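Local coordinates for DNR protein (Pseudomonas aeruginosa, PDB 2Z69), which is a CRP-type regulator thought to sense nitric oxide through this N-terminal domain and probably binds DNA to control dissimilative nitrate respiration genes, at residues Y57-G62 with V107-F112; G62-Y67 with A101-V106. All blocks are in the same frame, centred on the assembly; numbering follows the deposited sequence.

Contact 1 of 2, residues Y57-G62 with V107-F112; sequences YYLISG and VPSQLF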
ATOM      1  N   TYR B  57     -16.138  -5.695  -7.447  1.00 18.53           N
ATOM      2  CA  TYR B  57     -17.027  -6.780  -7.826  1.00 18.51           C
ATOM      3  C   TYR B  57     -16.424  -8.160  -7.532  1.00 21.05           C
ATOM      4  O   TYR B  57     -15.230  -8.378  -7.679  1.00 19.36           O
ATOM      5  CB  TYR B  57     -17.375  -6.675  -9.304  1.00 19.42           C
ATOM      6  CG  TYR B  57     -18.189  -5.441  -9.571  1.00 21.50           C
ATOM      7  CD1 TYR B  57     -17.583  -4.185  -9.693  1.00 18.27           C
ATOM      8  CD2 TYR B  57     -19.579  -5.520  -9.614  1.00 20.60           C
ATOM      9  CE1 TYR B  57     -18.375  -3.025  -9.881  1.00 17.49           C
ATOM     10  CE2 TYR B  57     -20.353  -4.393  -9.773  1.00 20.25           C
ATOM     11  CZ  TYR B  57     -19.751  -3.163  -9.935  1.00 20.35           C
ATOM     12  OH  TYR B  57     -20.585  -2.059 -10.116  1.00 25.94           O
ATOM     13  N   TYR B  58     -17.272  -9.069  -7.063  1.00 20.61           N
ATOM     14  CA  TYR B  58     -16.943 -10.482  -7.089  1.00 21.22           C
ATOM     15  C   TYR B  58     -17.801 -11.141  -8.169  1.00 22.38           C
ATOM     16  O   TYR B  58     -19.030 -10.960  -8.199  1.00 24.45           O
ATOM     17  CB  TYR B  58     -17.225 -11.090  -5.735  1.00 21.74           C
ATOM     18  CG  TYR B  58     -16.986 -12.569  -5.654  1.00 19.21           C
ATOM     19  CD1 TYR B  58     -18.046 -13.450  -5.838  1.00 20.27           C
ATOM     20  CD2 TYR B  58     -15.720 -13.080  -5.406  1.00 20.00           C
ATOM     21  CE1 TYR B  58     -17.881 -14.805  -5.767  1.00 24.90           C
ATOM     22  CE2 TYR B  58     -15.526 -14.480  -5.312  1.00 25.40           C
ATOM     23  CZ  TYR B  58     -16.630 -15.317  -5.502  1.00 22.31           C
ATOM     24  OH  TYR B  58     -16.529 -16.656  -5.458  1.00 21.35           O
ATOM     25  N   LEU B  59     -17.161 -11.897  -9.055  1.00 21.27           N
ATOM     26  CA  LEU B  59     -17.874 -12.558 -10.157  1.00 21.52           C
ATOM     27  C   LEU B  59     -18.347 -13.948  -9.710  1.00 20.30           C
ATOM     28  O   LEU B  59     -17.562 -14.900  -9.601  1.00 18.93           O
ATOM     29  CB  LEU B  59     -16.956 -12.633 -11.413  1.00 21.77           C
ATOM     30  CG  LEU B  59     -17.497 -13.103 -12.758  1.00 19.57           C
ATOM     31  CD1 LEU B  59     -18.762 -12.380 -13.151  1.00 23.41           C
ATOM     32  CD2 LEU B  59     -16.413 -12.959 -13.835  1.00 19.60           C
ATOM     33  N   ILE B  60     -19.645 -14.066  -9.440  1.00 19.70           N
ATOM     34  CA  ILE B  60     -20.190 -15.342  -8.975  1.00 18.49           C
ATOM     35  C   ILE B  60     -20.140 -16.323 -10.150  1.00 19.02           C
ATOM     36  O   ILE B  60     -19.561 -17.387 -10.039  1.00 18.82           O
ATOM     37  CB  ILE B  60     -21.630 -15.211  -8.418  1.00 17.86           C
ATOM     38  CG1 ILE B  60     -21.683 -14.202  -7.254  1.00 17.49           C
ATOM     39  CG2 ILE B  60     -22.194 -16.587  -8.019  1.00 18.19           C
ATOM     40  CD1 ILE B  60     -23.012 -13.428  -7.233  1.00 16.89           C
ATOM     41  N   SER B  61     -20.697 -15.919 -11.296  1.00 21.20           N
ATOM     42  CA  SER B  61     -20.792 -16.828 -12.443  1.00 21.03           C
ATOM     43  C   SER B  61     -20.613 -15.977 -13.666  1.00 21.38           C
ATOM     44  O   SER B  61     -21.006 -14.797 -13.675  1.00 20.55           O
ATOM     45  CB  SER B  61     -22.164 -17.526 -12.473  1.00 23.06           C
ATOM     46  OG  SER B  61     -23.215 -16.581 -12.703  1.00 20.09           O
ATOM     47  N   GLY B  62     -20.022 -16.554 -14.704  1.00 20.87           N
ATOM     48  CA  GLY B  62     -19.875 -15.825 -15.956  1.00 21.56           C
ATOM     49  C   GLY B  62     -18.441 -15.412 -16.197  1.00 21.19           C
ATOM     50  O   GLY B  62     -17.521 -16.081 -15.711  1.00 18.93           O
ATOM     51  N   VAL B 107     -20.405 -13.164 -21.358  1.00 21.15           N
ATOM     52  CA  VAL B 107     -21.521 -14.153 -21.303  1.00 20.56           C
ATOM     53  C   VAL B 107     -22.491 -13.687 -20.191  1.00 21.15           C
ATOM     54  O   VAL B 107     -22.127 -12.809 -19.418  1.00 21.43           O
ATOM     55  CB  VAL B 107     -21.036 -15.587 -20.969  1.00 20.29           C
ATOM     56  CG1 VAL B 107     -20.119 -16.137 -22.067  1.00 21.28           C
ATOM     57  CG2 VAL B 107     -20.333 -15.613 -19.643  1.00 20.93           C
ATOM     58  N   PRO B 108     -23.720 -14.262 -20.115  1.00 21.64           N
ATOM     59  CA  PRO B 108     -24.598 -13.935 -18.987  1.00 21.75           C
ATOM     60  C   PRO B 108     -23.849 -14.151 -17.679  1.00 21.28           C
ATOM     61  O   PRO B 108     -23.258 -15.222 -17.490  1.00 18.73           O
ATOM     62  CB  PRO B 108     -25.726 -14.954 -19.103  1.00 22.12           C
ATOM     63  CG  PRO B 108     -25.822 -15.222 -20.615  1.00 24.35           C
ATOM     64  CD  PRO B 108     -24.345 -15.247 -21.033  1.00 22.88           C
ATOM     65  N   SER B 109     -23.864 -13.145 -16.802  1.00 18.86           N
ATOM     66  CA  SER B 109     -23.020 -13.176 -15.607  1.00 17.71           C
ATOM     67  C   SER B 109     -23.808 -12.715 -14.384  1.00 19.19           C
ATOM     68  O   SER B 109     -24.820 -12.002 -14.505  1.00 21.06           O
ATOM     69  CB  SER B 109     -21.772 -12.258 -15.828  1.00 18.64           C
ATOM     70  OG  SER B 109     -21.013 -12.690 -16.969  1.00 17.49           O
ATOM     71  N   GLN B 110     -23.333 -13.101 -13.205  1.00 16.76           N
ATOM     72  CA  GLN B 110     -23.925 -12.639 -11.975  1.00 16.74           C
ATOM     73  C   GLN B 110     -22.807 -12.212 -11.036  1.00 16.58           C
ATOM     74  O   GLN B 110     -21.792 -12.895 -10.920  1.00 15.29           O
ATOM     75  CB  GLN B 110     -24.809 -13.733 -11.325  1.00 13.96           C
ATOM     76  CG  GLN B 110     -25.627 -13.182 -10.178  1.00 17.87           C
ATOM     77  CD  GLN B 110     -26.654 -14.156  -9.633  1.00 22.64           C
ATOM     78  OE1 GLN B 110     -26.301 -15.225  -9.167  1.00 24.25           O
ATOM     79  NE2 GLN B 110     -27.929 -13.779  -9.678  1.00 23.82           N
ATOM     80  N   LEU B 111     -23.010 -11.090 -10.349  1.00 17.84           N
ATOM     81  CA  LEU B 111     -21.969 -10.530  -9.481  1.00 19.48           C
ATOM     82  C   LEU B 111     -22.500 -10.065  -8.153  1.00 20.82           C
ATOM     83  O   LEU B 111     -23.708  -9.864  -8.016  1.00 22.91           O
ATOM     84  CB  LEU B 111     -21.247  -9.347 -10.153  1.00 18.26           C
ATOM     85  CG  LEU B 111     -20.849  -9.587 -11.610  1.00 22.35           C
ATOM     86  CD1 LEU B 111     -21.756  -8.698 -12.476  1.00 24.22           C
ATOM     87  CD2 LEU B 111     -19.428  -9.211 -11.854  1.00 22.65           C
ATOM     88  N   PHE B 112     -21.580  -9.911  -7.189  1.00 19.71           N
ATOM     89  CA  PHE B 112     -21.781  -9.134  -5.981  1.00 19.76           C
ATOM     90  C   PHE B 112     -21.064  -7.824  -6.192  1.00 19.50           C
ATOM     91  O   PHE B 112     -19.908  -7.835  -6.588  1.00 20.84           O
ATOM     92  CB  PHE B 112     -21.126  -9.835  -4.796  1.00 20.22           C
ATOM     93  CG  PHE B 112     -21.907 -10.996  -4.264  1.00 21.01           C
ATOM     94  CD1 PHE B 112     -21.259 -12.185  -3.951  1.00 17.67           C
ATOM     95  CD2 PHE B 112     -23.283 -10.893  -4.050  1.00 17.49           C
ATOM     96  CE1 PHE B 112     -21.957 -13.278  -3.429  1.00 16.41           C
ATOM     97  CE2 PHE B 112     -24.005 -11.978  -3.519  1.00 23.29           C
ATOM     98  CZ  PHE B 112     -23.335 -13.176  -3.200  1.00 20.17           C
TER
HETATM   99  O   HOH W   1     -25.121 -17.169 -10.809  1.00 22.27           O
HETATM  100  O   HOH W   2     -24.407 -16.433 -15.128  1.00 29.00           O

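Contact 2 of 2, residues G62-Y67 with A101-V106; sequences GCVKIY and ATAQAV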
ATOM      1  N   GLY B  62     -20.022 -16.554 -14.704  1.00 20.87           N
ATOM      2  CA  GLY B  62     -19.875 -15.825 -15.956  1.00 21.56           C
ATOM      3  C   GLY B  62     -18.441 -15.412 -16.197  1.00 21.19           C
ATOM      4  O   GLY B  62     -17.521 -16.081 -15.711  1.00 18.93           O
ATOM      5  N   CYS B  63     -18.262 -14.290 -16.915  1.00 21.65           N
ATOM      6  CA  CYS B  63     -16.947 -13.876 -17.440  1.00 20.24           C
ATOM      7  C   CYS B  63     -16.988 -12.413 -17.901  1.00 21.00           C
ATOM      8  O   CYS B  63     -17.878 -12.010 -18.634  1.00 19.02           O
ATOM      9  CB  CYS B  63     -16.519 -14.807 -18.575  1.00 20.09           C
ATOM     10  SG  CYS B  63     -14.900 -14.453 -19.355  1.00 21.57           S
ATOM     11  N   VAL B  64     -16.025 -11.611 -17.448  1.00 20.54           N
ATOM     12  CA  VAL B  64     -16.064 -10.129 -17.661  1.00 19.70           C
ATOM     13  C   VAL B  64     -14.736  -9.711 -18.309  1.00 19.54           C
ATOM     14  O   VAL B  64     -13.682 -10.196 -17.901  1.00 18.96           O
ATOM     15  CB  VAL B  64     -16.262  -9.416 -16.317  1.00 20.24           C
ATOM     16  CG1 VAL B  64     -15.760  -7.973 -16.344  1.00 22.41           C
ATOM     17  CG2 VAL B  64     -17.761  -9.494 -15.889  1.00 20.38           C
ATOM     18  N   LYS B  65     -14.780  -8.895 -19.364  1.00 16.80           N
ATOM     19  CA  LYS B  65     -13.550  -8.359 -19.928  1.00 17.30           C
ATOM     20  C   LYS B  65     -13.375  -6.885 -19.540  1.00 18.47           C
ATOM     21  O   LYS B  65     -14.365  -6.119 -19.416  1.00 17.98           O
ATOM     22  CB  LYS B  65     -13.481  -8.540 -21.451  1.00 18.22           C
ATOM     23  CG  LYS B  65     -14.465  -7.681 -22.259  1.00 17.18           C
ATOM     24  CD  LYS B  65     -14.047  -7.621 -23.726  1.00 20.18           C
ATOM     25  CE  LYS B  65     -15.124  -6.880 -24.532  1.00 26.45           C
ATOM     26  NZ  LYS B  65     -14.850  -6.734 -26.022  1.00 22.89           N
ATOM     27  N   ILE B  66     -12.124  -6.473 -19.346  1.00 18.01           N
ATOM     28  CA  ILE B  66     -11.849  -5.101 -18.891  1.00 18.11           C
ATOM     29  C   ILE B  66     -10.885  -4.412 -19.869  1.00 16.46           C
ATOM     30  O   ILE B  66      -9.824  -4.929 -20.141  1.00 17.32           O
ATOM     31  CB  ILE B  66     -11.291  -5.106 -17.401  1.00 20.09           C
ATOM     32  CG1 ILE B  66     -12.294  -5.838 -16.480  1.00 21.85           C
ATOM     33  CG2 ILE B  66     -10.953  -3.678 -16.922  1.00 17.71           C
ATOM     34  CD1 ILE B  66     -12.015  -5.718 -15.055  1.00 28.93           C
ATOM     35  N   TYR B  67     -11.266  -3.247 -20.387  1.00 16.65           N
ATOM     36  CA  TYR B  67     -10.549  -2.579 -21.485  1.00 16.07           C
ATOM     37  C   TYR B  67     -10.704  -1.057 -21.450  1.00 17.63           C
ATOM     38  O   TYR B  67     -11.681  -0.557 -20.895  1.00 18.87           O
ATOM     39  CB  TYR B  67     -11.067  -3.071 -22.857  1.00 15.52           C
ATOM     40  CG  TYR B  67     -12.546  -2.761 -23.139  1.00 17.44           C
ATOM     41  CD1 TYR B  67     -13.533  -3.606 -22.689  1.00 20.62           C
ATOM     42  CD2 TYR B  67     -12.936  -1.619 -23.870  1.00 17.76           C
ATOM     43  CE1 TYR B  67     -14.879  -3.353 -22.926  1.00 22.98           C
ATOM     44  CE2 TYR B  67     -14.299  -1.362 -24.126  1.00 20.11           C
ATOM     45  CZ  TYR B  67     -15.255  -2.254 -23.642  1.00 23.52           C
ATOM     46  OH  TYR B  67     -16.602  -2.077 -23.853  1.00 23.79           O
ATOM     47  N   ALA B 101     -11.252   2.270 -16.731  1.00 16.90           N
ATOM     48  CA  ALA B 101     -11.525   1.293 -17.797  1.00 18.82           C
ATOM     49  C   ALA B 101     -12.998   0.888 -17.733  1.00 19.49           C
ATOM     50  O   ALA B 101     -13.678   1.225 -16.766  1.00 19.07           O
ATOM     51  CB  ALA B 101     -10.637   0.040 -17.627  1.00 18.65           C
ATOM     52  N   THR B 102     -13.457   0.127 -18.732  1.00 20.14           N
ATOM     53  CA  THR B 102     -14.839  -0.375 -18.833  1.00 19.10           C
ATOM     54  C   THR B 102     -14.775  -1.863 -18.594  1.00 20.30           C
ATOM     55  O   THR B 102     -13.817  -2.502 -18.993  1.00 21.02           O
ATOM     56  CB  THR B 102     -15.348  -0.140 -20.291  1.00 19.89           C
ATOM     57  OG1 THR B 102     -15.372   1.268 -20.563  1.00 19.36           O
ATOM     58  CG2 THR B 102     -16.690  -0.733 -20.559  1.00 19.19           C
ATOM     59  N   ALA B 103     -15.803  -2.414 -17.961  1.00 20.22           N
ATOM     60  CA  ALA B 103     -15.892  -3.861 -17.687  1.00 18.68           C
ATOM     61  C   ALA B 103     -17.198  -4.301 -18.319  1.00 17.73           C
ATOM     62  O   ALA B 103     -18.244  -3.693 -18.052  1.00 16.33           O
ATOM     63  CB  ALA B 103     -15.923  -4.117 -16.204  1.00 17.32           C
ATOM     64  N   GLN B 104     -17.132  -5.333 -19.162  1.00 17.11           N
ATOM     65  CA  GLN B 104     -18.280  -5.790 -19.949  1.00 17.67           C
ATOM     66  C   GLN B 104     -18.406  -7.290 -19.824  1.00 17.49           C
ATOM     67  O   GLN B 104     -17.417  -8.002 -19.949  1.00 19.09           O
ATOM     68  CB  GLN B 104     -18.102  -5.430 -21.442  1.00 17.92           C
ATOM     69  CG  GLN B 104     -19.356  -5.694 -22.330  1.00 21.31           C
ATOM     70  CD  GLN B 104     -19.170  -5.226 -23.786  1.00 21.78           C
ATOM     71  OE1 GLN B 104     -20.119  -4.842 -24.471  1.00 26.11           O
ATOM     72  NE2 GLN B 104     -17.964  -5.234 -24.230  1.00 21.85           N
ATOM     73  N   ALA B 105     -19.615  -7.784 -19.620  1.00 16.98           N
ATOM     74  CA  ALA B 105     -19.838  -9.219 -19.544  1.00 18.91           C
ATOM     75  C   ALA B 105     -19.705  -9.793 -20.948  1.00 19.02           C
ATOM     76  O   ALA B 105     -20.259  -9.245 -21.904  1.00 19.77           O
ATOM     77  CB  ALA B 105     -21.219  -9.506 -18.981  1.00 17.47           C
ATOM     78  N   VAL B 106     -18.934 -10.860 -21.092  1.00 19.96           N
ATOM     79  CA  VAL B 106     -18.839 -11.536 -22.379  1.00 22.47           C
ATOM     80  C   VAL B 106     -19.789 -12.762 -22.475  1.00 22.78           C
ATOM     81  O   VAL B 106     -19.943 -13.305 -23.551  1.00 23.74           O
ATOM     82  CB  VAL B 106     -17.414 -11.945 -22.731  1.00 24.36           C
ATOM     83  CG1 VAL B 106     -16.421 -10.809 -22.427  1.00 27.64           C
ATOM     84  CG2 VAL B 106     -17.047 -13.150 -21.991  1.00 21.82           C
TER
HETATM   85  O   HOH W   3     -13.159   2.007 -21.857  1.00 29.72           O

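Contact 1 of 2, residues Y57-G62 with V107-F112
Ile60 meets Phe112 at about a right angle, its CD1 methyl 3.8 Å from the ring centroid and only 4° off the ring normal, a CH-pi contact over the middle of the face. Chi1 sets CG1 beside the backbone N, and the chi2 rotation, 146° and away from a staggered value, swings CD1 over the ring. Tyr58 runs side by side with Phe112, and His10 meets the Phe112 ring edge-to-face. On the side of Leu59 and Leu111 the packing is tight: Leu59 CD1 and Leu111 CD2 are 3.5 Å apart, closer than usual van der Waals contact. The bonds Tyr58 N to Phe112 O and Phe112 N to Tyr58 O, both 2.9 Å, lie in the carbonyl plane. After the Leu59-Leu111 pair the register slips by one, because Ile60 and Ser61 both oppose Gln110: a classic beta bulge at a corner of the cyclic nucleotide-binding barrel. Gln110 O is gripped by two donors, Ile60 N at 2.9 Å and Ser61 N at 3.2 Å; the former is bent, 131° at hydrogen, the latter straighter and on a lone pair. Gln110 N bonds back to Ser61 O. The Ser61 end is looser and wetter. One water joins Ser61 OG to Gln110 OE1, a second links Ser61 OG to Pro108 O, and Gln110 NE2 bonds Asn39 OD1. Gly62 CA rests beside Val107 CG2 and 3.5 Å from Ser109 OG, which donates to Val107 O.

Contact 2 of 2, residues G62-Y67 with A101-V106
Tyr67 lays one ring face against Thr102, whose CB sits 4.0 Å above the ring plane, offset toward the rim, in a CH-pi contact. The tyrosine CG lies between its backbone N and carbonyl carbon (chi1 63°), and this torsion brings the ring over the partner strand; Thr102 CG2 reaches its hydroxyl end, 3.6 Å from Tyr67 OH. The Gln104 amide is inclined 41° to the ring, while its extended chain runs alongside that of Lys65, both pointing the same way. Val106 CG1 meets Lys65 CG at 3.7 Å, and Val106 CG2 meets Cys63 SG at 3.6 Å. On the reverse face, Ala103 CB, Val64 CG1 and Ile66 CG1 close a triangle, the alanine methyl 3.9 Å from Val64 CG1 and 4.0 Å from Ile66 CG1, with Phe87 packing on all three residues; Leu151 of the second subunit touches Ile66 and Ala101. Five nearly straight backbone bonds hold this antiparallel ladder of the barrel without a bulge. A water accepts from Thr102 OG1 and donates to Tyr67 O. The chemistry thus divides by face: apolar groups toward Phe87, and on the other, beside the Tyr67 ring, Lys65 and Thr102, whose polar ends bond Glu75 and Gln49 outside the two strands.

From the N terminus, the chain runs along strand 55-59, turns a corner at Ile60 and enters strand 63-69. After strands 75-82 and 86-87 it returns through strand 102-105, where contact 2 closes the inner loop; strand 109-115 then closes the outer one at contact 1. Contact 2 is therefore nested inside contact 1, their centres about 10 Å apart. Each pairing joins the two middle strands of a different four-stranded antiparallel sheet, so the successive turns carry the chain from one sheet to the other, once on the outward and once on the return run. Gly62 belongs to both contacts, and the probable hydrogen bond from Cys63 N to Ser109 OG, at 3.2 Å, bridges the junction.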